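Local coordinates for protein proline dehydrogenase (Bradyrhizobium japonicum USDA 110, PDB 3HAZ) that probably oxidises proline to glutamate in two steps, pairing an FAD-dependent proline dehydrogenase with an NAD-dependent aldehyde dehydrogenase in one chain, at residues D212-A217 with I236-S241; S216-I221 with H273-T278; R254-L259 with L291-A296; Q262-A267 with P301-W306; A296-P301 with R332-K337. All blocks are in the same frame, centred on the assembly; numbering follows the deposited sequence.

All five contacts belong to the barrel of parallel strands and outer helices that forms the proline dehydrogenase part of the chain. Contacts 1, 2 and 4 are buried, contacts 3 and 5 only partly. Contacts 1 and 2 both use helix 204-223, which packs on the neighbouring strands 235-238 and 276-279, and contact 1 reaches nearest to the FAD. Contacts 3 and 4 share helix 252-272; the first sets it against helix 287-298, the second against the turn 301-306, and neither has a hydrogen bond across it. Contact 5 joins the end regions of helices 287-298 and 320-333. Polar links differ accordingly: a tyrosine hydroxyl in contact 1, a histidine-carboxylate pair in contact 2, an arginine on backbone carbonyls in contact 5.

Contact 1: D212-A217 with I236-S241; sequences DAYASA and ISVKLS. With SO4 (sulfate ion), chain K.
Tyr214 carries this contact, laying one face of its ring on Val238 and using its hydroxyl to accept a hydrogen bond from the next backbone amide. Val238 CG2 stands 3.6 Å from the centroid of the Tyr214 ring and only 10° off the ring normal, a CH-pi contact over the middle of the face. The bond from Lys239 N to Tyr214 OH is 3.0 Å long and almost straight at 172°, so the ring is held both over its face and at its hydroxyl. With CG anti to its own carbonyl carbon (chi1 -70°), the tyrosine reaches across from the helix to the backbone at Lys239. One helical turn on, Ala217 CB meets Ile236 CD1 at 3.6 Å, and Ile236 CD1 also lies 3.9 Å from Tyr214 O.

The looser part is at Lys239. Its side chain leads away from the helix, and NZ pairs with Asp280 while making a weak 3.4 Å bond to O4 of a sulfate ion, probably from the crystallisation liquor, which Arg458 also binds. Ser237 points away from the helix, and its OG is hydrogen-bonded to Arg341, an FAD-binding residue.

Helix segment 212-217 runs nearly antiparallel to strand segment 236-238. They belong to helix 204-223 and strand 235-238, within the beta-alpha-beta unit begun by strand 193-196; Met196 of that strand and Leu266 of helix 252-272 also pack against Tyr214.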
# COMPACT_ATOMS: atom_id res chain seq x y z
N ASP A 212 -59.16 -23.94 12.85
CA ASP A 212 -60.45 -23.30 13.10
C ASP A 212 -60.51 -21.89 12.50
O ASP A 212 -61.51 -21.51 11.90
CB ASP A 212 -60.76 -23.25 14.60
CG ASP A 212 -60.99 -24.63 15.20
OD1 ASP A 212 -61.23 -25.59 14.43
OD2 ASP A 212 -60.92 -24.75 16.44
N ALA A 213 -59.44 -21.13 12.67
CA ALA A 213 -59.37 -19.78 12.11
C ALA A 213 -59.52 -19.80 10.58
O ALA A 213 -60.29 -19.00 10.02
CB ALA A 213 -58.08 -19.07 12.52
N TYR A 214 -58.80 -20.70 9.92
CA TYR A 214 -58.93 -20.84 8.47
C TYR A 214 -60.37 -21.20 8.11
O TYR A 214 -60.95 -20.62 7.19
CB TYR A 214 -58.02 -21.94 7.93
CG TYR A 214 -56.53 -21.66 7.95
CD1 TYR A 214 -56.02 -20.44 7.52
CD2 TYR A 214 -55.63 -22.64 8.36
CE1 TYR A 214 -54.64 -20.19 7.53
CE2 TYR A 214 -54.26 -22.41 8.37
CZ TYR A 214 -53.77 -21.18 7.96
OH TYR A 214 -52.41 -20.96 7.96
N ALA A 215 -60.92 -22.18 8.82
CA ALA A 215 -62.28 -22.64 8.57
C ALA A 215 -63.24 -21.48 8.70
O ALA A 215 -64.10 -21.28 7.85
CB ALA A 215 -62.65 -23.76 9.54
N SER A 216 -63.09 -20.70 9.77
CA SER A 216 -63.91 -19.51 9.98
C SER A 216 -63.71 -18.47 8.88
O SER A 216 -64.68 -17.84 8.45
CB SER A 216 -63.63 -18.89 11.36
OG SER A 216 -64.08 -19.72 12.41
N ALA A 217 -62.47 -18.29 8.43
CA ALA A 217 -62.18 -17.30 7.40
C ALA A 217 -62.84 -17.68 6.07
O ALA A 217 -63.40 -16.84 5.37
CB ALA A 217 -60.65 -17.13 7.22
N ILE A 236 -57.87 -17.54 -0.13
CA ILE A 236 -57.29 -17.61 1.20
C ILE A 236 -55.92 -18.27 1.09
O ILE A 236 -55.74 -19.20 0.31
CB ILE A 236 -58.20 -18.40 2.17
CG1 ILE A 236 -57.69 -18.30 3.60
CG2 ILE A 236 -58.34 -19.86 1.72
CD1 ILE A 236 -58.71 -18.77 4.64
N SER A 237 -54.96 -17.76 1.86
CA SER A 237 -53.62 -18.33 1.93
C SER A 237 -53.45 -19.10 3.23
O SER A 237 -53.85 -18.63 4.30
CB SER A 237 -52.55 -17.24 1.86
OG SER A 237 -52.36 -16.80 0.53
N VAL A 238 -52.83 -20.27 3.12
CA VAL A 238 -52.69 -21.20 4.23
C VAL A 238 -51.24 -21.68 4.33
O VAL A 238 -50.58 -21.86 3.31
CB VAL A 238 -53.62 -22.41 4.03
CG1 VAL A 238 -53.13 -23.62 4.78
CG2 VAL A 238 -55.05 -22.04 4.43
N LYS A 239 -50.76 -21.86 5.56
CA LYS A 239 -49.40 -22.37 5.80
C LYS A 239 -49.41 -23.74 6.47
O LYS A 239 -49.99 -23.92 7.55
CB LYS A 239 -48.61 -21.39 6.67
CG LYS A 239 -47.99 -20.22 5.90
CD LYS A 239 -47.23 -19.31 6.85
CE LYS A 239 -46.53 -18.19 6.10
NZ LYS A 239 -47.50 -17.40 5.29
N LEU A 240 -48.74 -24.70 5.85
CA LEU A 240 -48.68 -26.05 6.43
C LEU A 240 -48.11 -26.04 7.84
O LEU A 240 -48.55 -26.82 8.68
CB LEU A 240 -47.88 -26.99 5.53
CG LEU A 240 -48.43 -27.10 4.11
CD1 LEU A 240 -47.60 -28.02 3.23
CD2 LEU A 240 -49.89 -27.56 4.16
N SER A 241 -47.14 -25.17 8.12
CA SER A 241 -46.52 -25.17 9.45
C SER A 241 -47.52 -24.73 10.53
O SER A 241 -47.34 -25.03 11.70
CB SER A 241 -45.25 -24.30 9.49
OG SER A 241 -45.56 -22.91 9.46
S SO4 K . -45.48 -14.38 3.08
O1 SO4 K . -45.88 -13.72 1.84
O2 SO4 K . -44.10 -14.01 3.37
O3 SO4 K . -46.35 -13.95 4.17
O4 SO4 K . -45.59 -15.83 2.91

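Contact 2: S216-I221 with H273-T278; sequences SAIETI and HDLNFT
Helix 216-221 faces a turn that leads into strand 276-278, and the backbones come nearest at Ile218 and His273, whose CA atoms are 7.9 Å apart. Glu219 and His273 make the polar link: His273 NE2 donates to Glu219 OE1 over 2.9 Å at 175°. The oxygen lies nearly in the imidazole plane, whereas the donor approaches from above the carboxylate, 45° out of its plane. Glu219 starts out away from 273-278; the bend at chi2 (-46°) folds its carboxylate back to the ring. The same imidazole brings CD2 of His273 to 3.5 Å from Ile218 O.

Deeper in, the contact is apolar. Ile221 CG2 sits against the forked end of Leu275, 3.7 Å from CD2, and Ile218 CG2 lies 4.0 Å from Leu275 CD1. The other branch of Ile218 runs on to Phe277, where Ile218 CD1 meets the edge of the ring at CE1, 4.1 Å away. Ile236 of the intervening strand packs against both Ile218 and Phe277.

Asp274, with positive phi, is the C-prime residue of a Schellman motif that ends helix 252-272 and turns the chain toward strand 276-279. Helix 204-223 packed over the neighbouring parallel strands 235-238 and 276-279 is the beta-alpha layering of the proline dehydrogenase TIM-type barrel.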
# COMPACT_ATOMS: atom_id res chain seq x y z
N SER A 216 -63.09 -20.70 9.77
CA SER A 216 -63.91 -19.51 9.98
C SER A 216 -63.71 -18.47 8.88
O SER A 216 -64.68 -17.84 8.45
CB SER A 216 -63.63 -18.89 11.36
OG SER A 216 -64.08 -19.72 12.41
N ALA A 217 -62.47 -18.29 8.43
CA ALA A 217 -62.18 -17.30 7.40
C ALA A 217 -62.84 -17.68 6.07
O ALA A 217 -63.40 -16.84 5.37
CB ALA A 217 -60.65 -17.13 7.22
N ILE A 218 -62.74 -18.96 5.73
CA ILE A 218 -63.36 -19.49 4.53
C ILE A 218 -64.88 -19.24 4.51
O ILE A 218 -65.43 -18.85 3.48
CB ILE A 218 -63.03 -20.99 4.38
CG1 ILE A 218 -61.57 -21.16 3.94
CG2 ILE A 218 -63.97 -21.66 3.39
CD1 ILE A 218 -61.05 -22.60 4.05
N GLU A 219 -65.56 -19.42 5.64
CA GLU A 219 -66.98 -19.11 5.72
C GLU A 219 -67.26 -17.62 5.54
O GLU A 219 -68.15 -17.22 4.78
CB GLU A 219 -67.60 -19.63 7.02
CG GLU A 219 -67.59 -21.14 7.12
CD GLU A 219 -68.07 -21.80 5.84
OE1 GLU A 219 -69.19 -21.47 5.38
OE2 GLU A 219 -67.34 -22.65 5.29
N THR A 220 -66.48 -16.78 6.22
CA THR A 220 -66.63 -15.33 6.07
C THR A 220 -66.43 -14.90 4.62
O THR A 220 -67.28 -14.20 4.05
CB THR A 220 -65.63 -14.57 6.97
OG1 THR A 220 -65.93 -14.84 8.34
CG2 THR A 220 -65.73 -13.06 6.71
N ILE A 221 -65.31 -15.31 4.04
CA ILE A 221 -65.01 -14.99 2.64
C ILE A 221 -66.11 -15.52 1.74
O ILE A 221 -66.55 -14.83 0.81
CB ILE A 221 -63.67 -15.62 2.20
CG1 ILE A 221 -62.49 -14.88 2.81
CG2 ILE A 221 -63.56 -15.61 0.68
CD1 ILE A 221 -61.18 -15.62 2.64
N HIS A 273 -67.33 -23.10 -1.45
CA HIS A 273 -67.61 -21.71 -1.81
C HIS A 273 -66.92 -21.34 -3.11
O HIS A 273 -66.90 -20.17 -3.51
CB HIS A 273 -67.17 -20.74 -0.71
CG HIS A 273 -68.03 -20.79 0.52
ND1 HIS A 273 -69.39 -20.61 0.47
CD2 HIS A 273 -67.71 -21.00 1.82
CE1 HIS A 273 -69.89 -20.71 1.69
NE2 HIS A 273 -68.89 -20.95 2.53
N ASP A 274 -66.34 -22.35 -3.77
CA ASP A 274 -65.63 -22.17 -5.03
C ASP A 274 -64.57 -21.08 -4.92
O ASP A 274 -64.51 -20.18 -5.75
CB ASP A 274 -66.61 -21.84 -6.16
CG ASP A 274 -65.99 -22.02 -7.53
OD1 ASP A 274 -65.09 -22.87 -7.67
OD2 ASP A 274 -66.41 -21.32 -8.48
N LEU A 275 -63.73 -21.17 -3.89
CA LEU A 275 -62.70 -20.17 -3.64
C LEU A 275 -61.35 -20.57 -4.21
O LEU A 275 -61.11 -21.73 -4.52
CB LEU A 275 -62.55 -19.92 -2.13
CG LEU A 275 -63.79 -19.46 -1.34
CD1 LEU A 275 -63.43 -19.35 0.14
CD2 LEU A 275 -64.34 -18.14 -1.88
N ASN A 276 -60.46 -19.59 -4.36
CA ASN A 276 -59.06 -19.85 -4.60
C ASN A 276 -58.43 -20.25 -3.25
O ASN A 276 -58.59 -19.54 -2.26
CB ASN A 276 -58.39 -18.60 -5.17
CG ASN A 276 -56.90 -18.79 -5.47
OD1 ASN A 276 -56.13 -17.83 -5.45
ND2 ASN A 276 -56.50 -20.03 -5.76
N PHE A 277 -57.75 -21.39 -3.22
CA PHE A 277 -57.16 -21.91 -2.00
C PHE A 277 -55.66 -22.15 -2.22
O PHE A 277 -55.27 -23.06 -2.95
CB PHE A 277 -57.88 -23.22 -1.62
CG PHE A 277 -57.44 -23.80 -0.30
CD1 PHE A 277 -58.03 -23.39 0.89
CD2 PHE A 277 -56.47 -24.78 -0.26
CE1 PHE A 277 -57.64 -23.93 2.10
CE2 PHE A 277 -56.06 -25.34 0.95
CZ PHE A 277 -56.65 -24.91 2.13
N THR A 278 -54.81 -21.34 -1.59
CA THR A 278 -53.38 -21.37 -1.88
C THR A 278 -52.54 -21.80 -0.67
O THR A 278 -52.63 -21.20 0.40
CB THR A 278 -52.86 -19.99 -2.36
OG1 THR A 278 -53.74 -19.46 -3.36
CG2 THR A 278 -51.45 -20.11 -2.95

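Contact 3: R254-L259 with L291-A296; sequences RVMVEL and LDVIAA
Glu258 OE1 is gripped by two nitrogens along one edge of the Arg254 guanidinium, and by His244, at the flank of the helix whose Val255, Met256 and Leu259 pack on Val293. Arg254 NE reaches Glu258 OE1 at 2.8 Å and Arg254 NH1 reaches the same oxygen at 3.0 Å, a side-on salt bridge with the oxygen near the guanidinium plane; His244 adds a third hydrogen bond. These partners would favour the ionised carboxylate. Arg254 NH1 also pairs with Glu820, so the charges extend into the aldehyde dehydrogenase part of the chain.

Across the helices the contact is apolar. Val293 spreads its two methyls: CG2 meets Val255 CG1 at 3.8 Å and Met256 SD at 3.9 Å, while CG1 lies 4.0 Å from Leu259 CG. Met256 bends at chi2 (-57°) and again at chi3 (-59°), which curls its end along the facing helix. There Met256 CE comes 3.6 Å from Asp292 O and 4.0 Å from Ala296 CB. Asp292 OD2 forms salt bridges with Arg252 and Arg524.

The two segments are 10.1 Å apart at their axes and cross at -38°, with their N-to-C directions running the same way. Such side-by-side packing joins helices 252-272 and 287-298, successive members of the outer helical layer of the beta-alpha barrel, with strand 276-279 between them in sequence.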
# COMPACT_ATOMS: atom_id res chain seq x y z
N ARG A 254 -45.57 -39.12 10.61
CA ARG A 254 -46.76 -38.65 11.32
C ARG A 254 -47.43 -37.48 10.59
O ARG A 254 -48.65 -37.34 10.63
CB ARG A 254 -46.44 -38.28 12.76
CG ARG A 254 -45.58 -37.03 12.91
CD ARG A 254 -45.48 -36.62 14.37
NE ARG A 254 -46.73 -36.04 14.85
CZ ARG A 254 -46.82 -35.24 15.91
NH1 ARG A 254 -47.99 -34.74 16.27
NH2 ARG A 254 -45.72 -34.93 16.60
N VAL A 255 -46.63 -36.65 9.92
CA VAL A 255 -47.16 -35.52 9.14
C VAL A 255 -48.13 -35.99 8.03
O VAL A 255 -49.21 -35.44 7.88
CB VAL A 255 -46.03 -34.65 8.53
CG1 VAL A 255 -46.60 -33.64 7.52
CG2 VAL A 255 -45.28 -33.93 9.64
N MET A 256 -47.73 -37.01 7.28
CA MET A 256 -48.55 -37.49 6.17
C MET A 256 -49.87 -38.06 6.66
O MET A 256 -50.88 -38.03 5.96
CB MET A 256 -47.79 -38.55 5.37
CG MET A 256 -46.53 -38.02 4.71
SD MET A 256 -46.88 -36.63 3.62
CE MET A 256 -48.02 -37.42 2.48
N VAL A 257 -49.86 -38.57 7.89
CA VAL A 257 -51.03 -39.22 8.46
C VAL A 257 -51.96 -38.22 9.17
O VAL A 257 -53.18 -38.39 9.19
CB VAL A 257 -50.57 -40.35 9.41
CG1 VAL A 257 -51.55 -40.57 10.52
CG2 VAL A 257 -50.30 -41.64 8.63
N GLU A 258 -51.37 -37.16 9.72
CA GLU A 258 -52.13 -36.19 10.51
C GLU A 258 -52.50 -34.92 9.75
O GLU A 258 -53.62 -34.41 9.87
CB GLU A 258 -51.37 -35.82 11.79
CG GLU A 258 -51.17 -37.01 12.73
CD GLU A 258 -50.32 -36.67 13.95
OE1 GLU A 258 -49.33 -35.92 13.81
OE2 GLU A 258 -50.64 -37.17 15.05
N LEU A 259 -51.56 -34.39 8.98
CA LEU A 259 -51.74 -33.09 8.33
C LEU A 259 -52.68 -33.14 7.11
O LEU A 259 -53.55 -32.29 6.94
CB LEU A 259 -50.38 -32.49 7.97
CG LEU A 259 -50.37 -31.19 7.16
CD1 LEU A 259 -51.36 -30.19 7.73
CD2 LEU A 259 -48.96 -30.60 7.11
N LEU A 291 -44.62 -30.53 -0.71
CA LEU A 291 -45.09 -31.10 -1.96
C LEU A 291 -45.70 -32.50 -1.74
O LEU A 291 -46.67 -32.87 -2.41
CB LEU A 291 -43.96 -31.14 -3.00
CG LEU A 291 -43.50 -29.76 -3.50
CD1 LEU A 291 -42.29 -29.84 -4.43
CD2 LEU A 291 -44.64 -29.02 -4.19
N ASP A 292 -45.14 -33.26 -0.81
CA ASP A 292 -45.70 -34.57 -0.46
C ASP A 292 -47.11 -34.40 0.10
O ASP A 292 -48.03 -35.11 -0.28
CB ASP A 292 -44.85 -35.26 0.60
CG ASP A 292 -43.51 -35.74 0.06
OD1 ASP A 292 -43.38 -35.90 -1.17
OD2 ASP A 292 -42.60 -35.96 0.89
N VAL A 293 -47.25 -33.46 1.02
CA VAL A 293 -48.53 -33.20 1.66
C VAL A 293 -49.53 -32.69 0.62
O VAL A 293 -50.67 -33.16 0.54
CB VAL A 293 -48.39 -32.19 2.81
CG1 VAL A 293 -49.75 -31.63 3.23
CG2 VAL A 293 -47.67 -32.85 3.98
N ILE A 294 -49.09 -31.73 -0.20
CA ILE A 294 -49.95 -31.12 -1.21
C ILE A 294 -50.44 -32.14 -2.24
O ILE A 294 -51.60 -32.11 -2.65
CB ILE A 294 -49.23 -29.95 -1.92
CG1 ILE A 294 -49.13 -28.75 -0.97
CG2 ILE A 294 -49.95 -29.55 -3.18
CD1 ILE A 294 -48.30 -27.60 -1.52
N ALA A 295 -49.55 -33.05 -2.65
CA ALA A 295 -49.90 -34.06 -3.64
C ALA A 295 -50.93 -35.04 -3.10
O ALA A 295 -51.87 -35.42 -3.80
CB ALA A 295 -48.65 -34.80 -4.11
N ALA A 296 -50.75 -35.48 -1.86
CA ALA A 296 -51.67 -36.44 -1.26
C ALA A 296 -53.04 -35.79 -1.04
O ALA A 296 -54.08 -36.43 -1.21
CB ALA A 296 -51.12 -36.98 0.05

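Contact 4: Q262-A267 with P301-W306; sequences QLLDLA and PSLKGW
Trp306 lays one face of its indole beneath the carbonyl of Ala267, with CH2 3.7 Å from Ala267 O, and its CZ3 is 4.2 Å from Ala267 CB. The arrangement belongs to the beta-alpha barrel: helix 252-272 is packed by the turn that leads from helix 287-298 to strand 309-314. The ring is placed there by CG standing anti to the backbone N of Trp306 (chi1 166°), and its NE1 donates to Leu275 O, fixing the indole from the neighbouring loop. Leu303, in the short 3-10 segment 301-303, fills the middle of the contact. Leu303 CD1 and CD2 both lie 4.0 Å from Ala267 CB, and Leu303 CD1 is 3.9 Å from Leu264 CD1, where the two leucine side chains slant past one another. No hydrogen bond crosses between the segments. At Ser302, the hydroxyl is already engaged by Asp300 and Gln268, and its OG rests 3.6 Å from the methyl Leu264 CD1.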
# COMPACT_ATOMS: atom_id res chain seq x y z
N GLN A 262 -56.38 -32.78 7.57
CA GLN A 262 -56.66 -31.42 7.99
C GLN A 262 -56.71 -30.47 6.79
O GLN A 262 -57.66 -29.71 6.63
CB GLN A 262 -55.62 -30.94 9.00
CG GLN A 262 -55.35 -31.93 10.12
CD GLN A 262 -56.39 -31.90 11.22
OE1 GLN A 262 -57.53 -31.46 11.02
NE2 GLN A 262 -56.01 -32.37 12.40
N LEU A 263 -55.67 -30.52 5.95
CA LEU A 263 -55.60 -29.67 4.77
C LEU A 263 -56.72 -30.01 3.80
O LEU A 263 -57.24 -29.13 3.11
CB LEU A 263 -54.25 -29.84 4.05
CG LEU A 263 -53.98 -28.81 2.94
CD1 LEU A 263 -53.84 -27.40 3.51
CD2 LEU A 263 -52.74 -29.17 2.11
N LEU A 264 -57.08 -31.28 3.73
CA LEU A 264 -58.18 -31.72 2.88
C LEU A 264 -59.50 -31.11 3.33
O LEU A 264 -60.27 -30.60 2.52
CB LEU A 264 -58.27 -33.25 2.85
CG LEU A 264 -59.41 -33.81 2.00
CD1 LEU A 264 -59.38 -33.23 0.60
CD2 LEU A 264 -59.37 -35.33 1.97
N ASP A 265 -59.76 -31.17 4.64
CA ASP A 265 -60.98 -30.60 5.21
C ASP A 265 -61.10 -29.12 4.85
O ASP A 265 -62.17 -28.66 4.42
CB ASP A 265 -60.97 -30.78 6.74
CG ASP A 265 -62.29 -30.40 7.39
OD1 ASP A 265 -63.13 -29.73 6.75
OD2 ASP A 265 -62.49 -30.77 8.56
N LEU A 266 -60.01 -28.38 5.00
CA LEU A 266 -60.02 -26.96 4.66
C LEU A 266 -60.23 -26.72 3.16
O LEU A 266 -60.99 -25.84 2.78
CB LEU A 266 -58.74 -26.28 5.16
CG LEU A 266 -58.56 -26.13 6.67
CD1 LEU A 266 -57.21 -25.47 7.00
CD2 LEU A 266 -59.71 -25.34 7.31
N ALA A 267 -59.58 -27.52 2.31
CA ALA A 267 -59.75 -27.41 0.86
C ALA A 267 -61.20 -27.67 0.45
O ALA A 267 -61.74 -26.99 -0.43
CB ALA A 267 -58.82 -28.38 0.14
N PRO A 301 -60.41 -37.58 -4.26
CA PRO A 301 -61.49 -37.44 -5.24
C PRO A 301 -62.46 -36.31 -4.90
O PRO A 301 -63.12 -35.80 -5.80
CB PRO A 301 -62.21 -38.79 -5.16
CG PRO A 301 -61.17 -39.74 -4.66
CD PRO A 301 -60.30 -38.95 -3.73
N SER A 302 -62.54 -35.95 -3.63
CA SER A 302 -63.46 -34.90 -3.18
C SER A 302 -63.10 -33.52 -3.75
O SER A 302 -63.91 -32.60 -3.69
CB SER A 302 -63.50 -34.83 -1.65
OG SER A 302 -62.31 -34.26 -1.13
N LEU A 303 -61.90 -33.39 -4.31
CA LEU A 303 -61.47 -32.10 -4.85
C LEU A 303 -61.68 -31.98 -6.37
O LEU A 303 -61.35 -30.97 -6.98
CB LEU A 303 -60.02 -31.79 -4.45
CG LEU A 303 -59.81 -31.69 -2.94
CD1 LEU A 303 -58.39 -31.26 -2.58
CD2 LEU A 303 -60.83 -30.74 -2.32
N LYS A 304 -62.27 -33.02 -6.97
CA LYS A 304 -62.63 -32.97 -8.38
C LYS A 304 -63.65 -31.86 -8.64
O LYS A 304 -64.45 -31.51 -7.76
CB LYS A 304 -63.22 -34.31 -8.82
CG LYS A 304 -62.23 -35.45 -8.91
CD LYS A 304 -62.96 -36.78 -9.14
CE LYS A 304 -61.99 -37.92 -9.44
NZ LYS A 304 -61.21 -37.66 -10.68
N GLY A 305 -63.64 -31.32 -9.86
CA GLY A 305 -64.63 -30.36 -10.28
C GLY A 305 -64.49 -29.00 -9.62
O GLY A 305 -65.47 -28.29 -9.42
N TRP A 306 -63.25 -28.64 -9.27
CA TRP A 306 -62.98 -27.36 -8.62
C TRP A 306 -61.61 -26.87 -9.06
O TRP A 306 -60.63 -27.62 -9.02
CB TRP A 306 -63.05 -27.51 -7.10
CG TRP A 306 -62.48 -26.36 -6.31
CD1 TRP A 306 -62.84 -25.04 -6.39
CD2 TRP A 306 -61.47 -26.44 -5.29
NE1 TRP A 306 -62.10 -24.30 -5.50
CE2 TRP A 306 -61.26 -25.13 -4.81
CE3 TRP A 306 -60.72 -27.49 -4.75
CZ2 TRP A 306 -60.33 -24.85 -3.81
CZ3 TRP A 306 -59.81 -27.20 -3.75
CH2 TRP A 306 -59.62 -25.89 -3.29

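Contact 5: A296-P301 with R332-K337; sequences ATLADP and RAHDRK
A bend at chi2 (-75°), with the chain then extended, carries the guanidinium of Arg336 to the carbonyls of Leu298 and Asp300, where helix 287-298 gives way to the following turn, while chi1 of -61° in His334 presents one face of its imidazole to Ala299. Arg336 NH1 donates to Asp300 O at 3.2 Å and 148°, approaching from above the carbonyl plane. Arg336 NH2 adds a weak, strongly bent bond of 2.8 Å to Leu298 O and also touches Leu298 CD1 at 3.6 Å.

Alongside, Ala299 CA stands over one face of the His334 ring, 3.9 Å from its centroid, a CH-pi contact, and Ala299 CB comes 3.4 Å from His334 CE1. His334 ND1 is hydrogen-bonded to a glycerol, probably from the crystallisation liquor. Asp335, with positive phi, is the C-prime residue of the Schellman motif that ends helix 320-333.

The arginine thus brings positive charge to backbone oxygens near the C-terminal end of a helix, where it would probably offset the negative pole of the helix dipole.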
# COMPACT_ATOMS: atom_id res chain seq x y z
N ALA A 296 -50.75 -35.48 -1.86
CA ALA A 296 -51.67 -36.44 -1.26
C ALA A 296 -53.04 -35.79 -1.04
O ALA A 296 -54.08 -36.43 -1.21
CB ALA A 296 -51.12 -36.98 0.05
N THR A 297 -53.04 -34.51 -0.69
CA THR A 297 -54.28 -33.79 -0.52
C THR A 297 -55.00 -33.66 -1.86
O THR A 297 -56.20 -33.94 -1.97
CB THR A 297 -54.03 -32.39 0.05
OG1 THR A 297 -53.31 -32.52 1.29
CG2 THR A 297 -55.34 -31.67 0.30
N LEU A 298 -54.26 -33.22 -2.88
CA LEU A 298 -54.85 -32.95 -4.18
C LEU A 298 -55.42 -34.22 -4.79
O LEU A 298 -56.37 -34.17 -5.57
CB LEU A 298 -53.80 -32.34 -5.13
CG LEU A 298 -54.28 -32.07 -6.56
CD1 LEU A 298 -55.31 -30.94 -6.58
CD2 LEU A 298 -53.11 -31.74 -7.49
N ALA A 299 -54.85 -35.36 -4.42
CA ALA A 299 -55.28 -36.63 -5.00
C ALA A 299 -56.68 -37.05 -4.56
O ALA A 299 -57.32 -37.86 -5.23
CB ALA A 299 -54.28 -37.71 -4.67
N ASP A 300 -57.17 -36.50 -3.45
CA ASP A 300 -58.47 -36.90 -2.94
C ASP A 300 -59.60 -36.57 -3.91
O ASP A 300 -59.76 -35.42 -4.32
CB ASP A 300 -58.74 -36.27 -1.57
CG ASP A 300 -59.94 -36.88 -0.88
OD1 ASP A 300 -61.08 -36.59 -1.29
OD2 ASP A 300 -59.75 -37.66 0.09
N PRO A 301 -60.41 -37.58 -4.26
CA PRO A 301 -61.49 -37.44 -5.24
C PRO A 301 -62.46 -36.31 -4.90
O PRO A 301 -63.12 -35.80 -5.80
CB PRO A 301 -62.21 -38.79 -5.16
CG PRO A 301 -61.17 -39.74 -4.66
CD PRO A 301 -60.30 -38.95 -3.73
N ARG A 332 -51.90 -32.78 -14.43
CA ARG A 332 -52.30 -33.66 -15.52
C ARG A 332 -52.71 -35.03 -15.00
O ARG A 332 -53.68 -35.61 -15.46
CB ARG A 332 -51.18 -33.81 -16.55
CG ARG A 332 -50.67 -32.50 -17.15
CD ARG A 332 -49.77 -32.74 -18.35
NE ARG A 332 -48.99 -33.98 -18.22
CZ ARG A 332 -47.74 -34.04 -17.77
NH1 ARG A 332 -47.13 -35.21 -17.68
NH2 ARG A 332 -47.11 -32.93 -17.40
N ALA A 333 -51.96 -35.54 -14.02
CA ALA A 333 -52.20 -36.88 -13.50
C ALA A 333 -53.56 -37.00 -12.82
O ALA A 333 -54.20 -38.06 -12.88
CB ALA A 333 -51.08 -37.28 -12.54
N HIS A 334 -54.00 -35.94 -12.17
CA HIS A 334 -55.30 -35.96 -11.50
C HIS A 334 -56.36 -35.22 -12.32
O HIS A 334 -57.49 -35.05 -11.87
CB HIS A 334 -55.19 -35.40 -10.08
CG HIS A 334 -54.26 -36.18 -9.19
ND1 HIS A 334 -54.52 -37.47 -8.78
CD2 HIS A 334 -53.06 -35.85 -8.65
CE1 HIS A 334 -53.53 -37.90 -8.02
NE2 HIS A 334 -52.63 -36.94 -7.92
N ASP A 335 -55.97 -34.81 -13.53
CA ASP A 335 -56.82 -34.01 -14.41
C ASP A 335 -57.50 -32.86 -13.67
O ASP A 335 -58.73 -32.76 -13.64
CB ASP A 335 -57.87 -34.89 -15.11
CG ASP A 335 -58.60 -34.15 -16.22
OD1 ASP A 335 -58.05 -33.15 -16.72
OD2 ASP A 335 -59.72 -34.57 -16.58
N ARG A 336 -56.69 -31.99 -13.09
CA ARG A 336 -57.20 -30.82 -12.39
C ARG A 336 -56.67 -29.54 -13.02
O ARG A 336 -55.64 -29.55 -13.70
CB ARG A 336 -56.81 -30.86 -10.90
CG ARG A 336 -57.15 -32.16 -10.19
CD ARG A 336 -58.64 -32.29 -9.89
NE ARG A 336 -58.91 -33.56 -9.22
CZ ARG A 336 -58.72 -33.78 -7.92
NH1 ARG A 336 -58.97 -34.97 -7.40
NH2 ARG A 336 -58.29 -32.79 -7.13
N LYS A 337 -57.40 -28.45 -12.80
CA LYS A 337 -56.90 -27.11 -13.06
C LYS A 337 -56.39 -26.56 -11.75
O LYS A 337 -57.04 -26.72 -10.71
CB LYS A 337 -58.01 -26.22 -13.59
CG LYS A 337 -58.42 -26.47 -15.03
CD LYS A 337 -59.27 -25.31 -15.54
CE LYS A 337 -59.36 -25.31 -17.05
NZ LYS A 337 -59.92 -24.03 -17.56